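Local coordinates for protein soluble lytic murein transglycosylase (Pseudomonas aeruginosa, PDB 5OHU) that probably cleaves the glycan strands of peptidoglycan as a lytic transglycosylase of the Slt family, at residues 474-479 with 495-500. Sequence-based numbering, arbitrary orientation.
With PO4 (phosphate ion), chain I; PO4 (phosphate ion), chain H.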
# COMPACT_ATOMS: atom_id res chain seq x y z
N PHE A 474 10.75 6.94 -16.67
CA PHE A 474 12.12 6.50 -16.40
C PHE A 474 13.09 7.67 -16.51
O PHE A 474 13.83 7.82 -17.48
CB PHE A 474 12.48 5.33 -17.32
CG PHE A 474 11.60 4.14 -17.08
CD1 PHE A 474 11.73 3.42 -15.91
CD2 PHE A 474 10.56 3.83 -17.95
CE1 PHE A 474 10.89 2.35 -15.63
CE2 PHE A 474 9.70 2.75 -17.67
CZ PHE A 474 9.87 2.03 -16.50
N PRO A 475 13.11 8.52 -15.48
CA PRO A 475 14.03 9.66 -15.50
C PRO A 475 15.49 9.23 -15.49
O PRO A 475 15.85 8.13 -15.03
CB PRO A 475 13.67 10.42 -14.22
CG PRO A 475 12.81 9.50 -13.41
CD PRO A 475 12.16 8.58 -14.37
N MET A 476 16.35 10.14 -15.97
CA MET A 476 17.79 9.88 -16.10
C MET A 476 18.63 10.86 -15.29
O MET A 476 19.79 11.10 -15.65
CB MET A 476 18.20 9.94 -17.57
CG MET A 476 17.51 8.93 -18.46
SD MET A 476 18.26 7.31 -18.29
CE MET A 476 19.84 7.58 -19.09
N ALA A 477 18.07 11.46 -14.25
CA ALA A 477 18.82 12.44 -13.47
C ALA A 477 20.03 11.79 -12.81
O ALA A 477 19.98 10.64 -12.38
CB ALA A 477 17.93 13.09 -12.42
N HIS A 478 21.12 12.55 -12.71
CA HIS A 478 22.36 12.11 -12.07
C HIS A 478 22.99 10.94 -12.81
O HIS A 478 23.71 10.12 -12.22
CB HIS A 478 22.13 11.76 -10.60
CG HIS A 478 21.37 12.83 -9.87
ND1 HIS A 478 21.96 14.01 -9.47
CD2 HIS A 478 20.07 12.91 -9.50
CE1 HIS A 478 21.06 14.76 -8.87
NE2 HIS A 478 19.90 14.12 -8.88
N ARG A 479 22.74 10.91 -14.12
CA ARG A 479 23.23 9.85 -15.00
C ARG A 479 24.74 9.64 -14.89
O ARG A 479 25.21 8.49 -14.85
CB ARG A 479 22.85 10.20 -16.44
CG ARG A 479 23.40 9.25 -17.49
CD ARG A 479 22.91 9.66 -18.87
NE ARG A 479 23.43 8.77 -19.90
CZ ARG A 479 22.89 8.62 -21.10
NH1 ARG A 479 21.79 9.30 -21.42
NH2 ARG A 479 23.44 7.79 -21.98
N TRP A 495 20.96 -1.59 -13.84
CA TRP A 495 20.44 -2.11 -12.59
C TRP A 495 20.35 -1.02 -11.53
O TRP A 495 19.36 -0.92 -10.80
CB TRP A 495 21.31 -3.27 -12.11
CG TRP A 495 20.71 -4.06 -10.98
CD1 TRP A 495 19.38 -4.36 -10.78
CD2 TRP A 495 21.42 -4.65 -9.88
NE1 TRP A 495 19.23 -5.11 -9.63
CE2 TRP A 495 20.47 -5.30 -9.06
CE3 TRP A 495 22.78 -4.69 -9.52
CZ2 TRP A 495 20.83 -5.97 -7.89
CZ3 TRP A 495 23.14 -5.37 -8.35
CH2 TRP A 495 22.17 -6.01 -7.56
N ILE A 496 21.37 -0.16 -11.44
CA ILE A 496 21.35 0.86 -10.41
C ILE A 496 20.32 1.95 -10.73
O ILE A 496 19.66 2.47 -9.82
CB ILE A 496 22.78 1.42 -10.22
CG1 ILE A 496 22.88 2.23 -8.93
CG2 ILE A 496 23.19 2.30 -11.37
CD1 ILE A 496 24.30 2.66 -8.64
N PHE A 497 20.15 2.31 -12.00
CA PHE A 497 19.02 3.16 -12.37
C PHE A 497 17.70 2.52 -11.96
O PHE A 497 16.81 3.18 -11.41
CB PHE A 497 19.01 3.41 -13.88
CG PHE A 497 19.99 4.45 -14.34
CD1 PHE A 497 21.33 4.14 -14.46
CD2 PHE A 497 19.56 5.72 -14.68
CE1 PHE A 497 22.24 5.08 -14.90
CE2 PHE A 497 20.46 6.66 -15.13
CZ PHE A 497 21.80 6.34 -15.24
N ALA A 498 17.55 1.21 -12.24
CA ALA A 498 16.34 0.49 -11.87
C ALA A 498 16.10 0.50 -10.36
O ALA A 498 14.97 0.75 -9.91
CB ALA A 498 16.41 -0.96 -12.37
N ILE A 499 17.13 0.22 -9.57
CA ILE A 499 16.96 0.21 -8.12
C ILE A 499 16.57 1.61 -7.65
O ILE A 499 15.68 1.77 -6.81
CB ILE A 499 18.26 -0.29 -7.45
CG1 ILE A 499 18.43 -1.80 -7.67
CG2 ILE A 499 18.32 0.12 -5.96
CD1 ILE A 499 17.67 -2.68 -6.69
N THR A 500 17.21 2.63 -8.22
CA THR A 500 16.88 4.00 -7.86
C THR A 500 15.45 4.34 -8.25
O THR A 500 14.70 4.94 -7.47
CB THR A 500 17.87 4.95 -8.52
OG1 THR A 500 19.18 4.64 -8.04
CG2 THR A 500 17.53 6.38 -8.21
P PO4 I . 25.24 14.82 -10.66
O1 PO4 I . 26.49 15.50 -10.17
O2 PO4 I . 24.44 15.79 -11.50
O3 PO4 I . 24.41 14.42 -9.46
O4 PO4 I . 25.59 13.60 -11.48
P PO4 H . 16.39 15.18 -7.90
O1 PO4 H . 17.49 16.15 -7.54
O2 PO4 H . 17.01 13.82 -8.18
O3 PO4 H . 15.39 15.09 -6.78
O4 PO4 H . 15.68 15.66 -9.14
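F497 makes a Met-aromatic contact with M476 and an apolar one with R479, where helix 493-504 meets the loop leading into helix 479-488. Its CB points at the loop, and no hydrogen bond joins the two segments. The M476 sulfur comes obliquely to the ring, SD lying 3.9 Å from F497 CE2, and the two side chains cross at about a right angle. The bend at chi2 (-80°) brings SD nearer the helix than the CB direction alone would suggest; that at chi3 (-70°) sets CE, 4.1 Å from F497 CE2. R479 meets the ring at F497 CZ through its CA (3.8 Å) and side-chain CG (4.0 Å). L482 and V483 of helix 479-488 touch F497, and the Y621 ring meets it at about 40°. The chain from M476 to R479 makes a type II beta turn, with H478 at the N-cap position of helix 479-488. Both imidazole nitrogens of H478 donate to phosphates, probably from the crystallisation liquor: ND1 to O3 of the chain I phosphate, at a doubtfully short 2.5 Å, and NE2 to O2 of the chain H phosphate, 3.0 Å. Such Met-aromatic packing of a helix against a loop and the next helix start suits the mainly helical, lysozyme-like transglycosylase domain.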